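Local coordinates for protein oxaloacetate acetyl hydrolase (Cryphonectria parasitica, PDB 3LYE) that belongs to the phosphoenolpyruvate phosphomutase family, a group of TIM-barrel proteins, and carries bound calcium ions in this crystal structure, at residues 263-266 with 270-273; 32-37 with 57-62; 40-45 with 82-87; 72-77 with 92-97; 52-57 with 246-251. All coordinates share one frame; numbering follows the deposited sequence.

The barrel is built from the N terminus in strand-helix steps. Contact 2 closes the first loop, from the end of strand 27-32 to helix 53-61. Contact 3 joins helix 35-43 to the loop after helix 71-82 and crosses contact 2. Contact 4 sets helix 71-82 against the end of strand 91-94; it crosses contact 3. Contact 5 closes by far the longest loop, tying helix 53-61 to the end of strand 243-247. Contact 4 falls within that loop, whereas contacts 2 and 3 cross contact 5. Contacts 2 and 5 touch and share Thr57. Contact 1 comes last, in series, and folds the chain back at the far end of helix 251-268.

Contact 1 (263-266 with 270-273). With CA (calcium ion), chain C.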
# COMPACT_ATOMS: atom_id res chain seq x y z
N VAL A 263 12.54 -13.88 26.13
CA VAL A 263 12.68 -13.96 27.60
C VAL A 263 14.15 -14.34 27.86
O VAL A 263 14.78 -13.81 28.77
CB VAL A 263 11.71 -14.99 28.21
CG1 VAL A 263 12.16 -15.39 29.62
CG2 VAL A 263 10.32 -14.43 28.25
N ARG A 264 14.70 -15.27 27.08
CA ARG A 264 16.10 -15.68 27.23
C ARG A 264 17.01 -14.48 26.95
O ARG A 264 17.98 -14.27 27.66
CB ARG A 264 16.43 -16.82 26.27
CG ARG A 264 17.82 -17.40 26.42
CD ARG A 264 18.08 -18.43 25.35
NE ARG A 264 17.07 -19.47 25.43
CZ ARG A 264 16.23 -19.86 24.46
NH1 ARG A 264 16.26 -19.40 23.22
NH2 ARG A 264 15.37 -20.80 24.77
N LEU A 265 16.73 -13.69 25.92
CA LEU A 265 17.57 -12.54 25.65
C LEU A 265 17.48 -11.54 26.79
O LEU A 265 18.49 -11.01 27.26
CB LEU A 265 17.12 -11.86 24.35
CG LEU A 265 17.83 -10.56 24.01
CD1 LEU A 265 19.31 -10.81 23.87
CD2 LEU A 265 17.23 -10.01 22.75
N ARG A 266 16.28 -11.31 27.28
CA ARG A 266 16.11 -10.35 28.35
C ARG A 266 16.80 -10.73 29.65
O ARG A 266 17.46 -9.90 30.28
CB ARG A 266 14.59 -10.20 28.66
CG ARG A 266 14.27 -9.09 29.69
CD ARG A 266 12.81 -9.06 30.08
NE ARG A 266 12.49 -10.28 30.80
CZ ARG A 266 11.27 -10.77 31.00
NH1 ARG A 266 10.18 -10.14 30.54
NH2 ARG A 266 11.16 -11.91 31.68
N VAL A 270 21.51 -13.56 25.67
CA VAL A 270 21.79 -14.30 24.46
C VAL A 270 20.45 -14.76 23.87
O VAL A 270 19.48 -15.02 24.57
CB VAL A 270 22.69 -15.53 24.66
CG1 VAL A 270 24.04 -15.10 25.20
CG2 VAL A 270 22.01 -16.52 25.57
N VAL A 271 20.42 -14.84 22.55
CA VAL A 271 19.22 -15.28 21.80
C VAL A 271 19.12 -16.79 21.90
O VAL A 271 18.05 -17.35 22.16
CB VAL A 271 19.30 -14.77 20.38
CG1 VAL A 271 18.20 -15.34 19.49
CG2 VAL A 271 19.22 -13.23 20.38
N GLY A 272 20.21 -17.50 21.66
CA GLY A 272 20.20 -18.94 21.79
C GLY A 272 19.41 -19.84 20.86
O GLY A 272 18.96 -20.93 21.26
N THR A 273 19.32 -19.44 19.61
CA THR A 273 18.60 -20.22 18.63
C THR A 273 19.48 -21.34 18.06
O THR A 273 20.66 -21.12 17.82
CB THR A 273 18.15 -19.32 17.46
OG1 THR A 273 17.43 -18.18 17.95
CG2 THR A 273 17.30 -20.08 16.47
CA CA C . 22.64 -19.94 17.89
O HOH W 1 15.68 -19.28 20.00
O HOH W 2 22.70 -20.50 20.18
O HOH W 3 24.65 -18.81 18.16
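The chain reversal that follows helix 251-268 is held by Arg264, which reaches forward to the carbonyl group of Val271. The loop 270-273 runs back along the last turns of the helix and leads into a calcium site. Arg264 extends from the helix with CG anti to its backbone nitrogen (chi1 -175°), then bends at chi3, which brings the guanidinium group alongside the loop. Arg264 NH1 donates to Val271 O at 2.9 Å, and the N-H...O angle of 170° makes the bond nearly straight. The oxygen lies in the guanidinium plane, and the donor lies in the carbonyl plane; this in-plane geometry probably limits rotation of the group. The aliphatic part of the side chain is used as well: Arg264 CG lies 3.4 Å from Val270 O. From the next residue, Leu265 CA makes a C-H...O contact with the same Val270 O at 3.3 Å. Apart from these polar atoms, Leu265 CD1 packs on Val271 CG2 at 4.2 Å. A water at the edge of the guanidinium group lies 2.9 Å from Thr273 OG1 and is also a weak, longer partner of Arg264 NH1. The backbone takes a positive phi at Gly272. Thr273 O then binds the calcium ion at 2.3 Å. Asp275 and, from the second subunit, Glu224 and Asn225 complete the protein ligands. Leu265 packs on Phe246 of that subunit. A final barrel helix that reaches out to a partner subunit is typical of the phosphoenolpyruvate mutase and isocitrate lyase superfamily.

Contact 2 (32-37 with 57-62)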
# COMPACT_ATOMS: atom_id res chain seq x y z
N VAL A 32 -1.57 -19.98 7.33
CA VAL A 32 -0.39 -19.17 7.15
C VAL A 32 -0.82 -17.71 7.22
O VAL A 32 -1.96 -17.38 6.96
CB VAL A 32 0.41 -19.53 5.90
CG1 VAL A 32 0.84 -20.99 5.93
CG2 VAL A 32 -0.37 -19.24 4.66
N TYR A 33 0.14 -16.83 7.50
CA TYR A 33 -0.19 -15.45 7.69
C TYR A 33 0.83 -14.43 7.21
O TYR A 33 0.59 -13.22 7.33
CB TYR A 33 -0.35 -15.21 9.21
CG TYR A 33 0.89 -15.40 10.02
CD1 TYR A 33 1.76 -14.34 10.24
CD2 TYR A 33 1.21 -16.63 10.57
CE1 TYR A 33 2.90 -14.50 10.97
CE2 TYR A 33 2.36 -16.80 11.33
CZ TYR A 33 3.22 -15.73 11.52
OH TYR A 33 4.34 -15.90 12.31
N ASP A 34 1.93 -14.90 6.65
CA ASP A 34 2.99 -14.03 6.17
C ASP A 34 3.88 -14.81 5.23
O ASP A 34 3.59 -16.00 4.93
CB ASP A 34 3.78 -13.39 7.31
CG ASP A 34 4.79 -14.32 7.97
OD1 ASP A 34 5.78 -13.80 8.54
OD2 ASP A 34 4.59 -15.56 7.93
N GLY A 35 4.95 -14.19 4.77
CA GLY A 35 5.80 -14.86 3.81
C GLY A 35 6.59 -16.02 4.38
O GLY A 35 6.71 -17.05 3.74
N LEU A 36 7.05 -15.88 5.61
CA LEU A 36 7.81 -16.93 6.24
C LEU A 36 6.96 -18.17 6.49
O LEU A 36 7.34 -19.28 6.16
CB LEU A 36 8.43 -16.43 7.53
CG LEU A 36 9.30 -17.45 8.26
CD1 LEU A 36 10.55 -17.85 7.42
CD2 LEU A 36 9.70 -16.98 9.61
N SER A 37 5.79 -17.98 7.09
CA SER A 37 4.91 -19.11 7.36
C SER A 37 4.49 -19.77 6.04
O SER A 37 4.49 -21.00 5.92
CB SER A 37 3.69 -18.71 8.19
OG SER A 37 2.98 -17.65 7.59
N THR A 57 -4.06 -9.94 10.35
CA THR A 57 -4.23 -8.77 11.19
C THR A 57 -3.11 -8.64 12.23
O THR A 57 -2.55 -7.55 12.43
CB THR A 57 -5.60 -8.79 11.88
OG1 THR A 57 -6.63 -8.90 10.87
CG2 THR A 57 -5.85 -7.50 12.60
N ALA A 58 -2.80 -9.75 12.89
CA ALA A 58 -1.76 -9.70 13.89
C ALA A 58 -0.41 -9.37 13.30
O ALA A 58 0.35 -8.57 13.89
CB ALA A 58 -1.69 -11.04 14.60
N SER A 59 -0.08 -10.00 12.18
CA SER A 59 1.24 -9.80 11.59
C SER A 59 1.42 -8.51 10.81
O SER A 59 2.40 -7.80 11.02
CB SER A 59 1.56 -11.02 10.75
OG SER A 59 2.86 -10.96 10.16
N ARG A 60 0.49 -8.23 9.91
CA ARG A 60 0.61 -7.01 9.14
C ARG A 60 0.23 -5.76 9.86
O ARG A 60 0.76 -4.68 9.55
CB ARG A 60 -0.21 -7.10 7.85
CG ARG A 60 0.40 -8.00 6.89
CD ARG A 60 -0.35 -7.97 5.56
NE ARG A 60 -0.40 -6.65 4.92
CZ ARG A 60 0.41 -6.26 3.93
NH1 ARG A 60 0.30 -5.04 3.39
NH2 ARG A 60 1.33 -7.08 3.48
N LEU A 61 -0.68 -5.87 10.81
CA LEU A 61 -1.15 -4.67 11.54
C LEU A 61 -0.88 -4.63 13.02
O LEU A 61 -1.01 -3.59 13.64
CB LEU A 61 -2.65 -4.49 11.29
CG LEU A 61 -3.09 -4.39 9.83
CD1 LEU A 61 -4.60 -4.26 9.71
CD2 LEU A 61 -2.39 -3.23 9.17
N GLY A 62 -0.48 -5.75 13.59
CA GLY A 62 -0.25 -5.79 15.02
C GLY A 62 -1.49 -5.52 15.85
O GLY A 62 -1.40 -5.00 16.97
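The Tyr33 ring turns its edge to Ser59, where the loop after strand 27-32 of the TIM barrel meets helix 53-61. Ser59 CB approaches near the ring plane, 3.4 Å from Tyr33 CD1. Ser59 OG sits at the same edge, 3.6 Å from Tyr33 CE1. Tyr33 CG stands between its own backbone N and carbonyl carbon (chi1 65°), which swings the ring across the gap between the two segments. Over one face of the ring, toward the rim, lie Asp34 OD2 and Ser37 OG. Asp34 CB also touches Ser59 OG, at 3.9 Å. The polar end of Ser59 is occupied by the second subunit, whose Asp34 OD1 bonds to Ser59 OG. Asp34 OD1 in turn bonds to Ser59 of the second subunit, so the pair of bonds is reciprocal across the interface. Asp34 is the N-cap of helix 35-43. Asp34 OD2 takes two bonds from Ser37: one from N, on the syn side but 31° out of the carboxylate plane, and one from OG at 2.7 Å. Ser37 OG itself accepts from Tyr33 N at 3.0 Å, with an N-H...O angle of 175°.

Contact 3 (40-45 with 82-87); sequences TAMELG and ANLDPF. With CA (calcium ion), chain D.
The backbones of Met42, on helix 35-43, and Asp85, in the loop after helix 71-82, stay well apart, with CA atoms 8.9 Å from each other. One long side chain bridges this gap. Met42 points toward the loop, with CG anti to its carbonyl carbon (chi1 -67°), and bends at chi3 so that the methyl group is laid against the other segment. Met42 CE touches Asp85 CB at 3.5 Å and Leu84 CB at 3.9 Å. The sulfur takes part too: Met42 SD lies 4.0 Å from Leu84 CD1. The Met42 and Leu84 side chains cross at about a right angle, so the thioether is applied across the leucine and not along it. Of the Asp85 side chain, CB is the atom that meets the methionine. Its carboxylate turns back to its own loop, where Asp85 OD2 accepts from Phe87 N at 2.8 Å in an Asx turn. The donor sits above the carboxylate plane, 59° out of it. Beyond this turn Phe87 O binds a calcium ion at 2.5 Å, and five waters fill the rest of its shell. On the other segment the helix closes in a Schellman motif at Gly45, whose phi is positive; Gly45 N bonds back to Met42 O at 3.0 Å. Leu61 of the second subunit packs on Leu84, and Glu43 makes a salt bridge to Arg259 of that subunit. Leu84 also lies on Ala38 and Arg39 of helix 35-43, and Ala41, on that same helix, packs against Pro30 and Val32 of strand 27-32.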
# COMPACT_ATOMS: atom_id res chain seq x y z
N THR A 40 7.36 -21.73 4.52
CA THR A 40 7.66 -22.94 5.29
C THR A 40 6.67 -24.05 4.90
O THR A 40 7.04 -25.21 4.69
CB THR A 40 7.66 -22.70 6.79
OG1 THR A 40 8.60 -21.67 7.10
CG2 THR A 40 8.11 -23.91 7.55
N ALA A 41 5.39 -23.71 4.79
CA ALA A 41 4.39 -24.69 4.37
C ALA A 41 4.72 -25.21 2.97
O ALA A 41 4.53 -26.38 2.67
CB ALA A 41 3.02 -24.07 4.40
N MET A 42 5.23 -24.33 2.11
CA MET A 42 5.62 -24.70 0.74
C MET A 42 6.81 -25.65 0.77
O MET A 42 6.81 -26.66 0.07
CB MET A 42 5.95 -23.47 -0.09
CG MET A 42 4.74 -22.60 -0.35
SD MET A 42 5.11 -20.89 -0.87
CE MET A 42 5.72 -21.13 -2.51
N GLU A 43 7.80 -25.34 1.60
CA GLU A 43 9.00 -26.16 1.73
C GLU A 43 8.61 -27.59 2.12
O GLU A 43 9.20 -28.57 1.64
CB GLU A 43 9.87 -25.62 2.91
CG GLU A 43 11.06 -26.48 3.33
CD GLU A 43 11.77 -26.02 4.62
OE1 GLU A 43 12.79 -26.66 4.97
OE2 GLU A 43 11.35 -25.06 5.28
N LEU A 44 7.58 -27.71 2.95
CA LEU A 44 7.14 -29.01 3.46
C LEU A 44 6.21 -29.76 2.54
O LEU A 44 5.82 -30.88 2.85
CB LEU A 44 6.56 -28.84 4.87
CG LEU A 44 7.58 -28.32 5.91
CD1 LEU A 44 6.87 -27.92 7.20
CD2 LEU A 44 8.70 -29.32 6.16
N GLY A 45 5.85 -29.17 1.41
CA GLY A 45 5.00 -29.83 0.47
C GLY A 45 3.49 -29.87 0.61
O GLY A 45 2.82 -30.70 0.00
N ALA A 82 -0.08 -16.09 -2.47
CA ALA A 82 -0.44 -16.96 -3.56
C ALA A 82 0.53 -17.03 -4.68
O ALA A 82 0.59 -18.04 -5.38
CB ALA A 82 -1.79 -16.50 -4.13
N ASN A 83 1.33 -15.98 -4.84
CA ASN A 83 2.25 -15.87 -5.95
C ASN A 83 3.72 -16.06 -5.69
O ASN A 83 4.55 -15.82 -6.57
CB ASN A 83 1.93 -14.56 -6.71
CG ASN A 83 0.48 -14.51 -7.14
OD1 ASN A 83 -0.38 -13.76 -6.57
ND2 ASN A 83 0.15 -15.35 -8.09
N LEU A 84 4.04 -16.48 -4.49
CA LEU A 84 5.43 -16.74 -4.13
C LEU A 84 6.02 -17.70 -5.17
O LEU A 84 7.17 -17.55 -5.56
CB LEU A 84 5.55 -17.25 -2.71
CG LEU A 84 5.20 -16.24 -1.64
CD1 LEU A 84 5.22 -16.89 -0.28
CD2 LEU A 84 6.13 -15.02 -1.71
N ASP A 85 5.22 -18.69 -5.57
CA ASP A 85 5.61 -19.62 -6.60
C ASP A 85 4.44 -19.57 -7.62
O ASP A 85 3.34 -20.00 -7.32
CB ASP A 85 5.83 -21.01 -6.05
CG ASP A 85 6.12 -22.04 -7.13
OD1 ASP A 85 6.31 -23.22 -6.76
OD2 ASP A 85 6.18 -21.69 -8.34
N PRO A 86 4.67 -19.01 -8.82
CA PRO A 86 3.58 -18.98 -9.82
C PRO A 86 3.02 -20.37 -10.15
O PRO A 86 1.91 -20.48 -10.67
CB PRO A 86 4.26 -18.39 -11.06
CG PRO A 86 5.41 -17.57 -10.50
CD PRO A 86 5.88 -18.33 -9.31
N PHE A 87 3.80 -21.41 -9.88
CA PHE A 87 3.39 -22.78 -10.18
C PHE A 87 3.16 -23.57 -8.91
O PHE A 87 3.07 -24.79 -8.96
CB PHE A 87 4.50 -23.44 -10.97
CG PHE A 87 4.81 -22.72 -12.25
CD1 PHE A 87 4.05 -22.94 -13.39
CD2 PHE A 87 5.83 -21.78 -12.31
CE1 PHE A 87 4.32 -22.27 -14.55
CE2 PHE A 87 6.11 -21.11 -13.49
CZ PHE A 87 5.35 -21.35 -14.59
CA CA D . 3.49 -27.23 -9.47
O HOH W 4 4.05 -27.01 -11.91
O HOH W 5 1.51 -27.59 -11.13
O HOH W 6 5.91 -26.76 -9.37
O HOH W 7 1.30 -27.33 -8.27
O HOH W 8 4.10 -27.40 -7.05

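Contact 4 (72-77 with 92-97). With CA (calcium ion), chain B.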
# COMPACT_ATOMS: atom_id res chain seq x y z
N HIS A 72 -7.86 -3.90 1.45
CA HIS A 72 -6.50 -3.68 1.04
C HIS A 72 -5.52 -4.61 1.74
O HIS A 72 -4.63 -5.18 1.10
CB HIS A 72 -6.08 -2.20 1.27
CG HIS A 72 -4.60 -1.97 1.19
ND1 HIS A 72 -3.77 -2.04 2.29
CD2 HIS A 72 -3.80 -1.71 0.13
CE1 HIS A 72 -2.52 -1.82 1.91
NE2 HIS A 72 -2.52 -1.60 0.61
N ASP A 73 -5.65 -4.72 3.05
CA ASP A 73 -4.75 -5.57 3.81
C ASP A 73 -4.81 -7.04 3.44
O ASP A 73 -3.82 -7.75 3.33
CB ASP A 73 -5.06 -5.43 5.30
CG ASP A 73 -5.13 -3.99 5.73
OD1 ASP A 73 -4.07 -3.38 5.83
OD2 ASP A 73 -6.25 -3.50 6.04
N MET A 74 -6.05 -7.49 3.30
CA MET A 74 -6.29 -8.88 2.95
C MET A 74 -5.84 -9.23 1.55
O MET A 74 -5.17 -10.24 1.35
CB MET A 74 -7.76 -9.22 3.19
CG MET A 74 -8.17 -9.10 4.65
SD MET A 74 -7.38 -10.26 5.78
CE MET A 74 -8.23 -11.77 5.27
N ARG A 75 -6.17 -8.39 0.60
CA ARG A 75 -5.76 -8.66 -0.76
C ARG A 75 -4.24 -8.57 -0.86
O ARG A 75 -3.63 -9.38 -1.53
CB ARG A 75 -6.40 -7.68 -1.74
CG ARG A 75 -6.04 -8.01 -3.17
CD ARG A 75 -5.85 -6.87 -4.10
NE ARG A 75 -5.37 -7.37 -5.40
CZ ARG A 75 -5.02 -6.60 -6.42
NH1 ARG A 75 -4.56 -7.12 -7.57
NH2 ARG A 75 -5.13 -5.29 -6.30
N ASP A 76 -3.63 -7.59 -0.22
CA ASP A 76 -2.19 -7.50 -0.33
C ASP A 76 -1.49 -8.73 0.21
O ASP A 76 -0.54 -9.22 -0.39
CB ASP A 76 -1.66 -6.25 0.36
CG ASP A 76 -1.85 -5.00 -0.50
OD1 ASP A 76 -1.42 -3.93 -0.04
OD2 ASP A 76 -2.42 -5.11 -1.61
N ASN A 77 -1.94 -9.24 1.35
CA ASN A 77 -1.29 -10.42 1.91
C ASN A 77 -1.56 -11.64 1.06
O ASN A 77 -0.68 -12.46 0.85
CB ASN A 77 -1.74 -10.62 3.36
CG ASN A 77 -0.68 -11.27 4.22
OD1 ASN A 77 0.51 -11.04 4.06
ND2 ASN A 77 -1.13 -12.04 5.18
N ILE A 92 -6.39 -20.71 -0.27
CA ILE A 92 -7.74 -20.38 0.15
C ILE A 92 -7.52 -19.21 1.13
O ILE A 92 -6.66 -19.33 2.02
CB ILE A 92 -8.46 -21.51 0.87
CG1 ILE A 92 -8.71 -22.65 -0.12
CG2 ILE A 92 -9.78 -21.00 1.47
CD1 ILE A 92 -9.26 -23.90 0.52
N ALA A 93 -8.26 -18.10 1.00
CA ALA A 93 -8.11 -16.98 1.88
C ALA A 93 -9.42 -16.57 2.52
O ALA A 93 -10.48 -16.69 1.93
CB ALA A 93 -7.57 -15.78 1.13
N ASP A 94 -9.33 -16.14 3.77
CA ASP A 94 -10.48 -15.60 4.45
C ASP A 94 -10.89 -14.33 3.71
O ASP A 94 -10.01 -13.57 3.28
CB ASP A 94 -10.00 -15.19 5.86
CG ASP A 94 -11.10 -14.73 6.80
OD1 ASP A 94 -12.27 -14.62 6.39
OD2 ASP A 94 -10.74 -14.48 7.99
N MET A 95 -12.19 -14.14 3.45
CA MET A 95 -12.68 -12.90 2.87
C MET A 95 -13.72 -12.26 3.82
O MET A 95 -14.46 -11.36 3.44
CB MET A 95 -13.14 -12.96 1.42
CG MET A 95 -14.39 -13.75 1.17
SD MET A 95 -15.03 -13.58 -0.52
CE MET A 95 -15.79 -11.98 -0.40
N ASP A 96 -13.77 -12.76 5.05
CA ASP A 96 -14.65 -12.20 6.06
C ASP A 96 -16.09 -12.03 5.52
O ASP A 96 -16.67 -13.02 5.09
CB ASP A 96 -14.01 -10.92 6.60
CG ASP A 96 -12.72 -11.19 7.29
OD1 ASP A 96 -12.78 -11.72 8.39
OD2 ASP A 96 -11.65 -10.94 6.72
N THR A 97 -16.65 -10.82 5.61
CA THR A 97 -17.98 -10.58 5.12
C THR A 97 -17.95 -9.83 3.76
O THR A 97 -18.99 -9.43 3.24
CB THR A 97 -18.81 -9.75 6.08
OG1 THR A 97 -18.23 -8.46 6.15
CG2 THR A 97 -18.87 -10.32 7.49
CA CA B . -12.18 -13.54 9.80
O HOH W 9 -13.60 -15.07 8.68
O HOH W 10 -14.43 -12.97 10.65
O HOH W 11 -10.36 -12.20 10.32
O HOH W 12 -12.36 -13.35 12.32
O HOH W 13 -11.37 -15.30 10.27
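Met74, from helix 71-82, meets strand 91-94 at its last residue, Asp94. Ahead of that point Ile92 and Ala93 run within the sheet, with backbone bonds to Leu49 and Met51 on one strand and to Gly119 on the other. At Asp94 the methyl of Met74 arrives: Met74 CE lies 3.2 Å from Asp94 O and 3.9 Å from Asp94 CB. Bends at chi2 (-65°) and chi3 curl the methionine so that only this methyl reaches the strand. The methyl only packs there; the Tyr112 hydroxyl hydrogen-bonds to Asp94 O. The side chain of Asp94 leads to the calcium ion, which OD2 binds at 2.5 Å. This is the C-terminal end of a TIM-barrel strand, the end where proteins of this fold carry their active sites. Asp94 OD1 accepts from Asp96 N at 2.7 Å, an Asx turn, with the donor 42° out of the carboxylate plane. Met95 bonds through its backbone to His121 and sends its side chain away. Asp96 has a positive phi. Asp96 OD1 binds the calcium at 2.4 Å; five modelled waters, one doubtfully close, make up the rest. Asp96 OD2 faces Met74 CE at 3.8 Å and bonds to the hydroxyl of Tyr99.

Contact 5 (52-57 with 246-251)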
# COMPACT_ATOMS: atom_id res chain seq x y z
N THR A 52 -5.05 -16.90 6.92
CA THR A 52 -5.94 -16.51 7.99
C THR A 52 -6.13 -15.01 8.13
O THR A 52 -5.24 -14.22 7.88
CB THR A 52 -5.45 -17.06 9.34
OG1 THR A 52 -4.35 -16.26 9.77
CG2 THR A 52 -5.03 -18.47 9.22
N GLY A 53 -7.32 -14.62 8.56
CA GLY A 53 -7.63 -13.22 8.79
C GLY A 53 -6.99 -12.74 10.10
O GLY A 53 -6.43 -11.65 10.17
N ALA A 54 -7.10 -13.53 11.16
CA ALA A 54 -6.53 -13.15 12.45
C ALA A 54 -5.02 -13.03 12.31
O ALA A 54 -4.43 -12.15 12.90
CB ALA A 54 -6.87 -14.16 13.54
N GLY A 55 -4.41 -13.94 11.57
CA GLY A 55 -2.96 -13.92 11.41
C GLY A 55 -2.54 -12.73 10.56
O GLY A 55 -1.53 -12.07 10.87
N THR A 56 -3.27 -12.46 9.49
CA THR A 56 -2.95 -11.31 8.67
C THR A 56 -3.02 -10.03 9.52
O THR A 56 -2.14 -9.17 9.47
CB THR A 56 -3.81 -11.21 7.44
OG1 THR A 56 -3.72 -12.37 6.60
CG2 THR A 56 -3.68 -10.02 6.77
N THR A 57 -4.06 -9.94 10.35
CA THR A 57 -4.23 -8.77 11.19
C THR A 57 -3.11 -8.64 12.23
O THR A 57 -2.55 -7.55 12.43
CB THR A 57 -5.60 -8.79 11.88
OG1 THR A 57 -6.63 -8.90 10.87
CG2 THR A 57 -5.85 -7.50 12.60
N PHE A 246 -6.51 -25.03 9.01
CA PHE A 246 -5.97 -24.96 10.34
C PHE A 246 -5.63 -23.55 10.81
O PHE A 246 -4.49 -23.08 10.64
CB PHE A 246 -4.76 -25.90 10.38
CG PHE A 246 -5.13 -27.35 10.28
CD1 PHE A 246 -5.28 -28.12 11.41
CD2 PHE A 246 -5.34 -27.93 9.05
CE1 PHE A 246 -5.64 -29.44 11.30
CE2 PHE A 246 -5.73 -29.25 8.95
CZ PHE A 246 -5.88 -30.01 10.08
N SER A 247 -6.62 -22.90 11.40
CA SER A 247 -6.49 -21.56 11.95
C SER A 247 -5.54 -21.63 13.14
O SER A 247 -5.60 -22.50 13.98
CB SER A 247 -7.84 -21.00 12.37
OG SER A 247 -8.69 -20.96 11.25
N PHE A 248 -4.65 -20.66 13.19
CA PHE A 248 -3.63 -20.50 14.21
C PHE A 248 -2.51 -21.55 14.19
O PHE A 248 -1.66 -21.53 15.06
CB PHE A 248 -4.25 -20.40 15.61
CG PHE A 248 -5.17 -19.24 15.76
CD1 PHE A 248 -6.54 -19.39 15.62
CD2 PHE A 248 -4.68 -17.99 16.03
CE1 PHE A 248 -7.39 -18.30 15.75
CE2 PHE A 248 -5.54 -16.90 16.14
CZ PHE A 248 -6.89 -17.05 16.01
N ALA A 249 -2.43 -22.38 13.15
CA ALA A 249 -1.41 -23.42 13.09
C ALA A 249 -0.01 -22.89 13.08
O ALA A 249 0.91 -23.60 13.49
CB ALA A 249 -1.58 -24.28 11.87
N THR A 250 0.20 -21.69 12.53
CA THR A 250 1.54 -21.14 12.50
C THR A 250 1.71 -19.92 13.37
O THR A 250 2.78 -19.74 13.95
CB THR A 250 2.03 -20.87 11.04
OG1 THR A 250 1.22 -19.88 10.39
CG2 THR A 250 2.04 -22.15 10.20
N LEU A 251 0.65 -19.12 13.55
CA LEU A 251 0.76 -17.92 14.38
C LEU A 251 1.02 -18.28 15.84
O LEU A 251 1.85 -17.66 16.51
CB LEU A 251 -0.53 -17.08 14.28
CG LEU A 251 -0.46 -15.66 14.84
CD1 LEU A 251 0.29 -14.75 13.89
CD2 LEU A 251 -1.82 -15.12 15.05
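The start of helix 53-61 runs past the turn that leaves strand 243-247, with the backbones nearest at Thr52 and Ser247 (CA to CA 6.4 Å) and again at Gly55 and Leu251. The turn is type II, from Phe246 to Ala249, with Phe248 at positive phi. Thr52 is the N-cap of the helix: Thr52 OG1 accepts from Gly55 N at 2.9 Å. Thr52 CG2 faces Ser247 CA at 4.4 Å, a loose contact. The helix start is braced further by Thr56 and Thr57, each of which bonds through both N and OG1 to the carbonyl four residues back, Thr52 O and Gly53 O. Thr52 follows strand 49-51 of the TIM barrel, and 246-251 begins with the last residues of strand 243-247. Both lie at C-terminal strand ends, with strand 27-32 between these two strands in the sheet. Phe248 carries one of the side-chain contacts. CG stands anti to the carbonyl carbon (chi1 -60°), and the far end of the ring reaches Ala54. Phe248 CZ lies 3.8 Å from Ala54 CB, which meets the ring obliquely. Three residues further on, where helix 251-268 begins, Leu251 lays both methyls on the bare backbone of Gly55: Leu251 CD2 is 4.0 Å and CD1 4.2 Å from Gly55 CA. Leu251 also packs on Leu36 of the second subunit, and Phe248 on Leu282 of that subunit.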